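Local atomic coordinates of afamin (Homo sapiens, PDB entry 6FAK), a protein that carries hydrophobic molecules in body fluids, binding vitamin E and keeping lipidated Wnt proteins soluble and active. Residues S275-E280 and N297-P302; A331-E336 and R351-Y356; T550-V555 and E571-I576. All coordinates share one frame; numbering follows the deposited sequence. Where two conformers were deposited one is given.

Interaction 1 (S275-E280 and N297-P302)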
ATOM      1  N   SER A 275      -9.960  22.749 -10.090  1.00 87.66           N
ATOM      2  CA  SER A 275      -8.637  22.497 -10.648  1.00 87.89           C
ATOM      3  C   SER A 275      -8.455  23.104 -12.032  1.00 97.04           C
ATOM      4  O   SER A 275      -9.412  23.497 -12.696  1.00 88.59           O
ATOM      5  CB  SER A 275      -8.378  20.992 -10.713  1.00 94.61           C
ATOM      6  OG  SER A 275      -7.000  20.690 -10.908  1.00 98.61           O
ATOM      7  N   SER A 276      -7.189  23.195 -12.421  1.00101.18           N
ATOM      8  CA  SER A 276      -6.763  23.650 -13.729  1.00 97.17           C
ATOM      9  C   SER A 276      -6.071  22.541 -14.537  1.00 99.03           C
ATOM     10  O   SER A 276      -6.066  22.610 -15.766  1.00 94.30           O
ATOM     11  CB  SER A 276      -5.806  24.828 -13.535  1.00 96.88           C
ATOM     12  OG  SER A 276      -5.600  25.536 -14.736  1.00104.01           O
ATOM     13  N   LYS A 277      -5.510  21.528 -13.856  1.00101.15           N
ATOM     14  CA  LYS A 277      -4.602  20.542 -14.462  1.00108.62           C
ATOM     15  C   LYS A 277      -5.213  19.136 -14.635  1.00117.39           C
ATOM     16  O   LYS A 277      -4.536  18.132 -14.372  1.00127.80           O
ATOM     17  CB  LYS A 277      -3.333  20.415 -13.602  1.00103.70           C
ATOM     18  CG  LYS A 277      -2.535  21.690 -13.401  1.00102.60           C
ATOM     19  CD  LYS A 277      -1.124  21.347 -12.936  1.00 97.26           C
ATOM     20  CE  LYS A 277      -0.301  22.567 -12.573  1.00 91.08           C
ATOM     21  NZ  LYS A 277      -0.201  23.534 -13.695  1.00 89.87           N
ATOM     22  N   ILE A 278      -6.470  19.053 -15.079  1.00111.57           N
ATOM     23  CA  ILE A 278      -7.173  17.756 -15.205  1.00105.74           C
ATOM     24  C   ILE A 278      -8.138  17.679 -16.410  1.00103.00           C
ATOM     25  O   ILE A 278      -9.153  16.977 -16.359  1.00103.91           O
ATOM     26  CB  ILE A 278      -7.946  17.412 -13.892  1.00106.04           C
ATOM     27  CG1 ILE A 278      -8.873  18.570 -13.492  1.00 99.92           C
ATOM     28  CG2 ILE A 278      -6.985  17.072 -12.751  1.00100.19           C
ATOM     29  CD1 ILE A 278     -10.064  18.147 -12.661  1.00 91.66           C
ATOM     30  N   LYS A 279      -7.812  18.370 -17.503  1.00108.43           N
ATOM     31  CA  LYS A 279      -8.720  18.453 -18.661  1.00103.43           C
ATOM     32  C   LYS A 279      -8.711  17.192 -19.512  1.00 94.94           C
ATOM     33  O   LYS A 279      -9.769  16.693 -19.899  1.00 90.26           O
ATOM     34  CB  LYS A 279      -8.374  19.652 -19.538  1.00101.99           C
ATOM     35  CG  LYS A 279      -9.492  20.062 -20.487  1.00109.39           C
ATOM     36  CD  LYS A 279     -10.736  20.580 -19.772  1.00113.50           C
ATOM     37  CE  LYS A 279     -10.422  21.783 -18.891  1.00109.12           C
ATOM     38  NZ  LYS A 279     -11.627  22.592 -18.570  1.00108.25           N
ATOM     39  N   GLU A 280      -7.510  16.695 -19.813  1.00 99.54           N
ATOM     40  CA  GLU A 280      -7.344  15.451 -20.575  1.00104.91           C
ATOM     41  C   GLU A 280      -7.840  14.247 -19.770  1.00105.01           C
ATOM     42  O   GLU A 280      -8.188  13.218 -20.359  1.00109.52           O
ATOM     43  CB  GLU A 280      -5.880  15.231 -21.010  1.00103.14           C
ATOM     44  CG  GLU A 280      -5.716  14.286 -22.204  1.00105.24           C
ATOM     45  CD  GLU A 280      -4.452  13.436 -22.139  1.00 99.63           C
ATOM     46  OE1 GLU A 280      -4.551  12.199 -22.322  1.00 90.54           O
ATOM     47  OE2 GLU A 280      -3.362  14.003 -21.902  1.00 99.39           O
ATOM     48  N   ASN A 297      -0.713  16.077 -11.610  1.00 77.76           N
ATOM     49  CA  ASN A 297       0.114  16.793 -10.630  1.00 79.07           C
ATOM     50  C   ASN A 297      -0.721  17.816  -9.844  1.00 76.66           C
ATOM     51  O   ASN A 297      -1.882  18.107 -10.196  1.00 70.41           O
ATOM     52  CB  ASN A 297       1.363  17.433 -11.278  1.00 88.80           C
ATOM     53  CG  ASN A 297       1.042  18.324 -12.469  1.00 95.78           C
ATOM     54  OD1 ASN A 297      -0.113  18.456 -12.874  1.00109.40           O
ATOM     55  ND2 ASN A 297       2.080  18.924 -13.051  1.00 85.32           N
ATOM     56  N   LYS A 298      -0.123  18.328  -8.765  1.00 77.41           N
ATOM     57  CA  LYS A 298      -0.756  19.336  -7.907  1.00 74.17           C
ATOM     58  C   LYS A 298      -0.961  20.625  -8.707  1.00 76.46           C
ATOM     59  O   LYS A 298      -0.053  21.084  -9.410  1.00 86.58           O
ATOM     60  CB  LYS A 298       0.078  19.629  -6.644  1.00 68.83           C
ATOM     61  CG  LYS A 298       0.361  18.413  -5.745  1.00 74.11           C
ATOM     62  CD  LYS A 298       0.957  18.829  -4.387  1.00 79.50           C
ATOM     63  CE  LYS A 298       2.298  18.171  -4.054  1.00 82.22           C
ATOM     64  NZ  LYS A 298       2.206  16.850  -3.359  1.00 88.24           N
ATOM     65  N   ASP A 299      -2.169  21.177  -8.626  1.00 67.70           N
ATOM     66  CA  ASP A 299      -2.489  22.471  -9.232  1.00 70.29           C
ATOM     67  C   ASP A 299      -1.636  23.561  -8.561  1.00 73.13           C
ATOM     68  O   ASP A 299      -1.187  23.393  -7.417  1.00 76.76           O
ATOM     69  CB  ASP A 299      -3.996  22.743  -9.072  1.00 72.85           C
ATOM     70  CG  ASP A 299      -4.484  23.970  -9.832  1.00 76.51           C
ATOM     71  OD1 ASP A 299      -3.672  24.740 -10.378  1.00 98.80           O
ATOM     72  OD2 ASP A 299      -5.711  24.173  -9.881  1.00 77.91           O
ATOM     73  N   ASP A 300      -1.380  24.650  -9.286  1.00 74.67           N
ATOM     74  CA  ASP A 300      -0.645  25.798  -8.740  1.00 79.60           C
ATOM     75  C   ASP A 300      -1.515  26.445  -7.672  1.00 80.76           C
ATOM     76  O   ASP A 300      -2.732  26.569  -7.859  1.00 78.85           O
ATOM     77  CB  ASP A 300      -0.345  26.860  -9.814  1.00 86.02           C
ATOM     78  CG  ASP A 300       0.417  26.311 -11.018  1.00 92.85           C
ATOM     79  OD1 ASP A 300       0.791  25.119 -11.024  1.00 91.27           O
ATOM     80  OD2 ASP A 300       0.637  27.095 -11.969  1.00103.57           O
ATOM     81  N   ARG A 301      -0.897  26.858  -6.564  1.00 86.59           N
ATOM     82  CA  ARG A 301      -1.602  27.620  -5.529  1.00 82.39           C
ATOM     83  C   ARG A 301      -2.072  28.947  -6.096  1.00 83.60           C
ATOM     84  O   ARG A 301      -1.378  29.532  -6.930  1.00 84.30           O
ATOM     85  CB  ARG A 301      -0.699  27.919  -4.336  1.00 79.65           C
ATOM     86  CG  ARG A 301      -0.649  26.829  -3.287  1.00 79.47           C
ATOM     87  CD  ARG A 301       0.271  27.282  -2.170  1.00 77.04           C
ATOM     88  NE  ARG A 301       1.683  27.164  -2.539  1.00 75.76           N
ATOM     89  CZ  ARG A 301       2.693  27.826  -1.970  1.00 80.18           C
ATOM     90  NH1 ARG A 301       2.464  28.718  -0.996  1.00 85.57           N
ATOM     91  NH2 ARG A 301       3.939  27.609  -2.379  1.00 79.42           N
ATOM     92  N   PRO A 302      -3.255  29.421  -5.659  1.00 85.47           N
ATOM     93  CA  PRO A 302      -3.604  30.811  -5.936  1.00 87.31           C
ATOM     94  C   PRO A 302      -2.454  31.745  -5.541  1.00 85.52           C
ATOM     95  O   PRO A 302      -2.136  31.863  -4.366  1.00 78.91           O
ATOM     96  CB  PRO A 302      -4.852  31.036  -5.071  1.00 85.99           C
ATOM     97  CG  PRO A 302      -5.500  29.694  -5.009  1.00 82.63           C
ATOM     98  CD  PRO A 302      -4.390  28.675  -5.081  1.00 82.51           C
TER
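Lys-277 lays its aliphatic chain across the side chain of Asn-297 at about a right angle, with CD 3.1 Å from the amide oxygen OD1 of Asn-297. Farther along, CE of Lys-277 lies 3.5 Å from the carbonyl O of Lys-298, and a bend at the last torsion (chi4 -57°) turns the ammonium group to Asp-300. There NZ of Lys-277 forms a salt bridge with OD1 of Asp-300 at 3.3 Å. Asp-299, buried although Asp-300 beside it is exposed, instead meets the backbone of the other loop: N of Ser-276 gives a weak, strongly bent hydrogen bond to OD2 of Asp-299 (3.1 Å, 127°), while CA of Ser-275 lies 3.5 Å from the same oxygen. The backbone of Asp-299 is also hydrogen-bonded to Lys-225. The contact joins the two loops flanking helix 288-295 in the second albumin domain; the first and the start of the second lie within the region that forms the pocket for hydrophobic ligands. One salt bridge, one weak hydrogen bond and methylenes lying on oxygens make a polar contact; the Asp-299 carboxylate probably adds only a longer-range attraction, and the outer salt bridge is probably sensitive to ionic conditions.

Interaction 2 (A331-E336 and R351-Y356); sequences AKFTFE and RIVQIY
With CG anti to the backbone N in both Phe-333 (chi1 174°) and Tyr-356, the two aromatic rings extend from their helices into the same space and stack face to face. They join neighbouring helices of the all-helical albumin fold, 326-339 and 346-363, whose segments here run roughly antiparallel at 137° with axes 10.3 Å apart. The ring centroids of Phe-333 and Tyr-356 are 4.3 Å apart and the planes are tilted by 24°, so the stack is close but not flat. CD2 of Tyr-356 sits over the centre of the Phe-333 ring, whereas the phenylalanine meets the tyrosine face nearer its rim. In the plane of the Phe-333 ring, at its edge, CG2 of Ile-352 approaches CZ of Phe-333 to 4.0 Å. Beside the aromatic pair, CG2 of Val-353 passes CD2 of Phe-333 at 4.1 Å. Phe-312 adds an edge-to-face (T-shaped) contact to the Phe-333 ring, and its carbonyl O is hydrogen-bonded by the Tyr-356 hydroxyl, a bond that anchors the far end of the tyrosine. Thr-334 crosses Val-353 at about a right angle. The Thr-334 hydroxyl bonds back to the carbonyl O of Phe-330, and the same OG1 of Thr-334 touches the methyl CG2 of Val-353 at 3.2 Å.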
ATOM      1  N   ALA A 331     -10.873  20.530  10.749  1.00 24.40           N
ATOM      2  CA  ALA A 331     -10.946  20.335   9.286  1.00 24.84           C
ATOM      3  C   ALA A 331     -10.549  21.587   8.502  1.00 25.36           C
ATOM      4  O   ALA A 331      -9.790  21.507   7.531  1.00 24.93           O
ATOM      5  CB  ALA A 331     -12.345  19.863   8.857  1.00 24.95           C
ATOM      6  N   LYS A 332     -11.068  22.752   8.930  1.00 26.24           N
ATOM      7  CA  LYS A 332     -10.700  24.006   8.313  1.00 27.29           C
ATOM      8  C   LYS A 332      -9.203  24.339   8.497  1.00 26.22           C
ATOM      9  O   LYS A 332      -8.547  24.829   7.569  1.00 26.06           O
ATOM     10  CB  LYS A 332     -11.542  25.166   8.833  1.00 30.08           C
ATOM     11  CG  LYS A 332     -11.481  26.351   7.881  1.00 34.45           C
ATOM     12  CD  LYS A 332     -12.509  27.408   8.183  1.00 43.11           C
ATOM     13  CE  LYS A 332     -12.722  28.345   6.966  1.00 50.63           C
ATOM     14  NZ  LYS A 332     -11.517  28.617   6.125  1.00 50.29           N
ATOM     15  N   PHE A 333      -8.674  24.108   9.686  1.00 25.28           N
ATOM     16  CA  PHE A 333      -7.226  24.251   9.907  1.00 24.97           C
ATOM     17  C   PHE A 333      -6.425  23.339   8.955  1.00 24.93           C
ATOM     18  O   PHE A 333      -5.496  23.787   8.294  1.00 24.90           O
ATOM     19  CB  PHE A 333      -6.830  23.950  11.359  1.00 24.75           C
ATOM     20  CG  PHE A 333      -5.342  23.951  11.552  1.00 24.75           C
ATOM     21  CD1 PHE A 333      -4.641  25.147  11.602  1.00 24.77           C
ATOM     22  CD2 PHE A 333      -4.630  22.731  11.596  1.00 24.46           C
ATOM     23  CE1 PHE A 333      -3.256  25.138  11.739  1.00 24.87           C
ATOM     24  CE2 PHE A 333      -3.262  22.717  11.751  1.00 24.54           C
ATOM     25  CZ  PHE A 333      -2.561  23.908  11.817  1.00 24.79           C
ATOM     26  N   THR A 334      -6.860  22.096   8.830  1.00 24.69           N
ATOM     27  CA  THR A 334      -6.164  21.129   8.021  1.00 24.82           C
ATOM     28  C   THR A 334      -6.182  21.602   6.523  1.00 25.20           C
ATOM     29  O   THR A 334      -5.158  21.626   5.855  1.00 24.84           O
ATOM     30  CB  THR A 334      -6.763  19.718   8.186  1.00 24.47           C
ATOM     31  OG1 THR A 334      -6.800  19.310   9.577  1.00 24.28           O
ATOM     32  CG2 THR A 334      -5.967  18.735   7.330  1.00 24.57           C
ATOM     33  N   PHE A 335      -7.366  22.030   6.070  1.00 25.88           N
ATOM     34  CA  PHE A 335      -7.567  22.634   4.738  1.00 26.73           C
ATOM     35  C   PHE A 335      -6.606  23.803   4.489  1.00 27.49           C
ATOM     36  O   PHE A 335      -5.836  23.811   3.508  1.00 27.15           O
ATOM     37  CB  PHE A 335      -9.022  23.050   4.588  1.00 27.20           C
ATOM     38  CG  PHE A 335      -9.289  23.989   3.468  1.00 27.90           C
ATOM     39  CD1 PHE A 335      -9.190  23.561   2.145  1.00 28.42           C
ATOM     40  CD2 PHE A 335      -9.674  25.307   3.724  1.00 28.17           C
ATOM     41  CE1 PHE A 335      -9.485  24.454   1.101  1.00 29.39           C
ATOM     42  CE2 PHE A 335      -9.958  26.187   2.692  1.00 29.03           C
ATOM     43  CZ  PHE A 335      -9.859  25.769   1.375  1.00 29.29           C
ATOM     44  N   GLU A 336      -6.665  24.786   5.369  1.00 28.70           N
ATOM     45  CA  GLU A 336      -5.874  26.016   5.183  1.00 30.65           C
ATOM     46  C   GLU A 336      -4.360  25.734   5.267  1.00 30.64           C
ATOM     47  O   GLU A 336      -3.584  26.252   4.418  1.00 31.47           O
ATOM     48  CB  GLU A 336      -6.268  27.081   6.206  1.00 32.55           C
ATOM     49  CG  GLU A 336      -7.672  27.666   6.028  1.00 35.13           C
ATOM     50  CD  GLU A 336      -7.885  28.411   4.692  1.00 39.20           C
ATOM     51  OE1 GLU A 336      -6.924  28.721   3.993  1.00 37.50           O
ATOM     52  OE2 GLU A 336      -9.045  28.694   4.316  1.00 42.57           O
ATOM     53  N   ARG A 351       0.611  15.240  11.849  1.00 24.26           N
ATOM     54  CA  ARG A 351       1.294  15.541  13.079  1.00 24.16           C
ATOM     55  C   ARG A 351       1.039  17.017  13.535  1.00 24.07           C
ATOM     56  O   ARG A 351       0.770  17.269  14.714  1.00 23.84           O
ATOM     57  CB  ARG A 351       2.812  15.235  12.992  1.00 24.51           C
ATOM     58  CG  ARG A 351       3.101  13.733  12.927  1.00 24.59           C
ATOM     59  CD  ARG A 351       4.586  13.496  13.034  1.00 25.19           C
ATOM     60  NE  ARG A 351       5.280  13.791  11.793  1.00 25.67           N
ATOM     61  CZ  ARG A 351       5.532  12.955  10.792  1.00 25.92           C
ATOM     62  NH1 ARG A 351       5.033  11.732  10.782  1.00 25.94           N
ATOM     63  NH2 ARG A 351       6.247  13.364   9.762  1.00 26.17           N
ATOM     64  N   ILE A 352       1.111  17.931  12.579  1.00 24.00           N
ATOM     65  CA  ILE A 352       0.843  19.338  12.816  1.00 24.17           C
ATOM     66  C   ILE A 352      -0.591  19.566  13.322  1.00 24.08           C
ATOM     67  O   ILE A 352      -0.806  20.333  14.280  1.00 24.07           O
ATOM     68  CB  ILE A 352       1.236  20.207  11.569  1.00 24.43           C
ATOM     69  CG1 ILE A 352       2.769  20.216  11.503  1.00 24.84           C
ATOM     70  CG2 ILE A 352       0.668  21.633  11.659  1.00 24.53           C
ATOM     71  CD1 ILE A 352       3.320  20.693  10.195  1.00 25.33           C
ATOM     72  N   VAL A 353      -1.551  18.868  12.734  1.00 24.04           N
ATOM     73  CA  VAL A 353      -2.933  18.992  13.184  1.00 24.24           C
ATOM     74  C   VAL A 353      -3.047  18.537  14.646  1.00 24.62           C
ATOM     75  O   VAL A 353      -3.689  19.231  15.467  1.00 24.38           O
ATOM     76  CB  VAL A 353      -3.929  18.240  12.288  1.00 24.23           C
ATOM     77  CG1 VAL A 353      -5.331  18.322  12.879  1.00 24.49           C
ATOM     78  CG2 VAL A 353      -3.948  18.785  10.849  1.00 24.21           C
ATOM     79  N   GLN A 354      -2.415  17.413  14.988  0.59 24.82           N
ATOM     80  CA  GLN A 354      -2.466  16.917  16.358  0.59 25.40           C
ATOM     81  C   GLN A 354      -1.806  17.843  17.360  0.59 25.54           C
ATOM     82  O   GLN A 354      -2.309  18.041  18.490  0.59 25.70           O
ATOM     83  CB  GLN A 354      -1.795  15.539  16.439  0.59 26.13           C
ATOM     84  CG  GLN A 354      -1.886  14.884  17.804  0.59 27.00           C
ATOM     85  CD  GLN A 354      -3.336  14.591  18.168  0.59 27.79           C
ATOM     86  OE1 GLN A 354      -4.052  13.948  17.383  0.59 28.35           O
ATOM     87  NE2 GLN A 354      -3.792  15.106  19.313  0.59 27.99           N
ATOM     88  N   ILE A 355      -0.638  18.340  16.992  1.00 25.71           N
ATOM     89  CA  ILE A 355       0.068  19.326  17.820  1.00 26.36           C
ATOM     90  C   ILE A 355      -0.787  20.569  18.056  1.00 25.78           C
ATOM     91  O   ILE A 355      -0.817  21.075  19.164  1.00 25.47           O
ATOM     92  CB  ILE A 355       1.411  19.669  17.231  1.00 27.85           C
ATOM     93  CG1 ILE A 355       2.329  18.469  17.483  1.00 29.55           C
ATOM     94  CG2 ILE A 355       2.028  20.920  17.855  1.00 28.60           C
ATOM     95  CD1 ILE A 355       3.548  18.507  16.616  1.00 31.37           C
ATOM     96  N   TYR A 356      -1.441  21.049  17.004  1.00 25.46           N
ATOM     97  CA  TYR A 356      -2.341  22.214  17.128  1.00 25.41           C
ATOM     98  C   TYR A 356      -3.485  21.885  18.098  1.00 25.86           C
ATOM     99  O   TYR A 356      -3.822  22.693  18.977  1.00 26.04           O
ATOM    100  CB  TYR A 356      -2.840  22.662  15.741  1.00 25.16           C
ATOM    101  CG  TYR A 356      -3.645  23.939  15.741  1.00 25.26           C
ATOM    102  CD1 TYR A 356      -3.133  25.095  16.316  1.00 25.46           C
ATOM    103  CD2 TYR A 356      -4.912  23.979  15.202  1.00 25.28           C
ATOM    104  CE1 TYR A 356      -3.833  26.286  16.327  1.00 25.69           C
ATOM    105  CE2 TYR A 356      -5.635  25.184  15.192  1.00 25.47           C
ATOM    106  CZ  TYR A 356      -5.088  26.324  15.793  1.00 25.75           C
ATOM    107  OH  TYR A 356      -5.820  27.522  15.862  1.00 26.22           O
TER

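Interaction 3 (T550-V555 and E571-I576)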
ATOM      1  N   THR A 550      29.517  -8.481   5.435  1.00 30.90           N
ATOM      2  CA  THR A 550      30.468  -8.051   4.425  1.00 32.78           C
ATOM      3  C   THR A 550      31.596  -9.072   4.239  1.00 31.89           C
ATOM      4  O   THR A 550      32.127  -9.142   3.161  1.00 31.17           O
ATOM      5  CB  THR A 550      31.139  -6.683   4.675  1.00 34.29           C
ATOM      6  OG1 THR A 550      32.023  -6.762   5.822  1.00 34.13           O
ATOM      7  CG2 THR A 550      30.075  -5.638   4.835  1.00 34.79           C
ATOM      8  N   ASN A 551      31.944  -9.829   5.280  1.00 31.42           N
ATOM      9  CA  ASN A 551      32.895 -10.957   5.131  1.00 32.13           C
ATOM     10  C   ASN A 551      32.343 -12.010   4.110  1.00 33.47           C
ATOM     11  O   ASN A 551      32.987 -12.347   3.104  1.00 32.99           O
ATOM     12  CB  ASN A 551      33.136 -11.572   6.502  1.00 31.88           C
ATOM     13  CG  ASN A 551      34.339 -12.509   6.550  1.00 32.47           C
ATOM     14  OD1 ASN A 551      34.740 -13.094   5.554  1.00 32.70           O
ATOM     15  ND2 ASN A 551      34.855 -12.702   7.728  1.00 32.09           N
ATOM     16  N   PHE A 552      31.121 -12.487   4.365  1.00 34.26           N
ATOM     17  CA  PHE A 552      30.426 -13.405   3.472  1.00 34.35           C
ATOM     18  C   PHE A 552      30.334 -12.844   2.057  1.00 36.31           C
ATOM     19  O   PHE A 552      30.577 -13.570   1.087  1.00 37.21           O
ATOM     20  CB  PHE A 552      29.028 -13.722   3.998  1.00 33.81           C
ATOM     21  CG  PHE A 552      28.966 -14.825   4.986  1.00 33.46           C
ATOM     22  CD1 PHE A 552      29.065 -16.140   4.583  1.00 34.66           C
ATOM     23  CD2 PHE A 552      28.665 -14.559   6.319  1.00 33.82           C
ATOM     24  CE1 PHE A 552      28.920 -17.183   5.501  1.00 34.82           C
ATOM     25  CE2 PHE A 552      28.540 -15.582   7.251  1.00 34.78           C
ATOM     26  CZ  PHE A 552      28.657 -16.907   6.841  1.00 35.33           C
ATOM     27  N   ALA A 553      30.032 -11.549   1.938  1.00 39.48           N
ATOM     28  CA  ALA A 553      29.899 -10.882   0.627  1.00 40.84           C
ATOM     29  C   ALA A 553      31.209 -10.874  -0.156  1.00 43.02           C
ATOM     30  O   ALA A 553      31.222 -11.152  -1.366  1.00 40.27           O
ATOM     31  CB  ALA A 553      29.400  -9.454   0.769  1.00 37.98           C
ATOM     32  N   ASN A 554      32.289 -10.511   0.530  1.00 40.43           N
ATOM     33  CA  ASN A 554      33.603 -10.561  -0.069  1.00 39.48           C
ATOM     34  C   ASN A 554      33.943 -11.988  -0.538  1.00 38.32           C
ATOM     35  O   ASN A 554      34.379 -12.168  -1.644  1.00 40.57           O
ATOM     36  CB  ASN A 554      34.638 -10.015   0.915  1.00 40.48           C
ATOM     37  CG  ASN A 554      36.011  -9.897   0.292  1.00 42.45           C
ATOM     38  OD1 ASN A 554      36.167  -9.311  -0.755  1.00 46.18           O
ATOM     39  ND2 ASN A 554      36.994 -10.415   0.948  1.00 40.30           N
ATOM     40  N   VAL A 555      33.679 -13.000   0.277  1.00 37.77           N
ATOM     41  CA  VAL A 555      33.951 -14.401  -0.088  1.00 39.91           C
ATOM     42  C   VAL A 555      33.153 -14.834  -1.344  1.00 46.94           C
ATOM     43  O   VAL A 555      33.720 -15.415  -2.270  1.00 49.11           O
ATOM     44  CB  VAL A 555      33.734 -15.336   1.097  1.00 36.90           C
ATOM     45  CG1 VAL A 555      33.717 -16.781   0.677  1.00 38.20           C
ATOM     46  CG2 VAL A 555      34.831 -15.111   2.162  1.00 37.64           C
ATOM     47  N   GLU A 571      35.306 -23.569   1.852  1.00 75.13           N
ATOM     48  CA  GLU A 571      36.638 -23.402   2.478  1.00 80.38           C
ATOM     49  C   GLU A 571      36.971 -21.967   2.925  1.00 73.07           C
ATOM     50  O   GLU A 571      37.665 -21.790   3.923  1.00 76.12           O
ATOM     51  CB  GLU A 571      37.779 -24.073   1.672  1.00 94.60           C
ATOM     52  CG  GLU A 571      38.026 -23.610   0.234  1.00 95.13           C
ATOM     53  CD  GLU A 571      38.594 -24.708  -0.687  1.00 92.90           C
ATOM     54  OE1 GLU A 571      38.537 -25.917  -0.363  1.00 98.61           O
ATOM     55  OE2 GLU A 571      39.096 -24.364  -1.773  1.00 88.34           O
ATOM     56  N   GLU A 572      36.425 -20.954   2.250  1.00 63.69           N
ATOM     57  CA  GLU A 572      36.776 -19.552   2.549  1.00 62.82           C
ATOM     58  C   GLU A 572      35.746 -18.746   3.347  1.00 60.88           C
ATOM     59  O   GLU A 572      36.096 -17.686   3.858  1.00 56.11           O
ATOM     60  CB  GLU A 572      37.069 -18.795   1.242  1.00 61.39           C
ATOM     61  CG  GLU A 572      38.175 -19.398   0.388  1.00 66.41           C
ATOM     62  CD  GLU A 572      39.520 -19.486   1.095  1.00 67.38           C
ATOM     63  OE1 GLU A 572      39.728 -18.797   2.105  1.00 65.16           O
ATOM     64  OE2 GLU A 572      40.367 -20.264   0.634  1.00 70.23           O
ATOM     65  N   SER A 573      34.488 -19.202   3.428  1.00 56.75           N
ATOM     66  CA  SER A 573      33.468 -18.409   4.125  1.00 58.81           C
ATOM     67  C   SER A 573      33.714 -18.395   5.633  1.00 58.27           C
ATOM     68  O   SER A 573      34.352 -19.286   6.170  1.00 60.17           O
ATOM     69  CB  SER A 573      32.062 -18.936   3.829  1.00 59.65           C
ATOM     70  OG  SER A 573      31.880 -20.187   4.434  1.00 60.16           O
ATOM     71  N   PRO A 574      33.216 -17.377   6.327  1.00 59.20           N
ATOM     72  CA  PRO A 574      33.344 -17.448   7.780  1.00 62.16           C
ATOM     73  C   PRO A 574      32.446 -18.535   8.365  1.00 65.80           C
ATOM     74  O   PRO A 574      31.433 -18.903   7.756  1.00 63.74           O
ATOM     75  CB  PRO A 574      32.935 -16.050   8.249  1.00 63.65           C
ATOM     76  CG  PRO A 574      32.289 -15.399   7.105  1.00 60.38           C
ATOM     77  CD  PRO A 574      32.738 -16.070   5.860  1.00 61.35           C
ATOM     78  N   LYS A 575      32.851 -19.088   9.503  1.00 67.99           N
ATOM     79  CA  LYS A 575      32.025 -20.062  10.205  1.00 75.77           C
ATOM     80  C   LYS A 575      31.093 -19.284  11.133  1.00 80.93           C
ATOM     81  O   LYS A 575      31.502 -18.287  11.739  1.00 82.83           O
ATOM     82  CB  LYS A 575      32.881 -21.114  10.940  1.00 87.52           C
ATOM     83  CG  LYS A 575      33.192 -20.859  12.409  1.00 96.85           C
ATOM     84  CD  LYS A 575      33.909 -22.064  13.014  1.00104.29           C
ATOM     85  CE  LYS A 575      33.823 -22.074  14.531  1.00111.51           C
ATOM     86  NZ  LYS A 575      34.457 -20.868  15.130  1.00118.21           N
ATOM     87  N   ILE A 576      29.840 -19.717  11.212  1.00 74.60           N
ATOM     88  CA  ILE A 576      28.871 -19.096  12.124  1.00 80.68           C
ATOM     89  C   ILE A 576      28.301 -20.072  13.155  1.00 86.78           C
ATOM     90  O   ILE A 576      27.402 -19.716  13.915  1.00 90.35           O
ATOM     91  CB  ILE A 576      27.756 -18.372  11.346  1.00 77.08           C
ATOM     92  CG1 ILE A 576      27.133 -19.284  10.293  1.00 70.07           C
ATOM     93  CG2 ILE A 576      28.336 -17.129  10.700  1.00 80.73           C
ATOM     94  CD1 ILE A 576      25.945 -18.695   9.573  1.00 67.88           C
TER
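Pro-574 sets its CG over the centre of the Phe-552 ring, 3.7 Å from the centroid and only 10° off the ring normal, a CH-pi contact at the heart of the tight part of this interface. The phenylalanine reaches it because CG is anti to the carbonyl carbon (chi1 -85°), which brings the ring end toward the segment 571-576. At the ring edge and in its plane, CG2 of Ile-576 lies 3.8 Å from CE2 of Phe-552, while the carbonyl O of Pro-574 comes to 3.5 Å from CZ of Phe-552. The side chains of Asn-551 and Pro-574 approach from opposite directions, leaving CG of Pro-574 between the amide and the Phe-552 ring; CG, OD1 and ND2 of Asn-551 all lie within 3.8 Å of it, without a hydrogen bond across the contact. One turn on, Val-555 continues the packing against the backbone where helix 565-572 ends: its CG2 is 3.3 Å from O of Glu-572, and its CG1 is 3.7 Å from N of Ser-573. An alanine in place of Phe-552 is likely to leave CG of Pro-574 and the CG2 methyl of Ile-576 without the ring they rest on, opening a gap between helix and tail. The solvent side is looser: Glu-572 touches Val-555 only through its CB, 4.0 Å from CG1 of Val-555, and its carboxylate leads away, in an exposed position. The Phe-552 ring also meets that of Phe-529 edge-to-face and touches Phe-569. Ile-576 packs on Leu-533 and Leu-536 of helix 521-536 and on Leu-548 of helix 542-560, so the chain leaving helix 565-572 is laid across both of these helices of the third albumin domain.

How the interactions relate
From the N terminus, interaction 1 comes first, closing a loop around helix 288-295 by joining the chain on either side of it. Interaction 2 follows, also in the second albumin domain, and closes the turn between helices 326-339 and 346-363. Interaction 3 comes last, in the third domain, where the chain beyond helix 565-572 folds back on helix 542-560. The three follow in series, neither nesting nor crossing, each spanning about fifteen residues. Interactions 1 and 2 have centres about 23 Å apart and do not touch; the centre of interaction 3 lies about 55 and 53 Å from theirs, across the chain's centre from interaction 1. Each therefore fastens its own part of the fold.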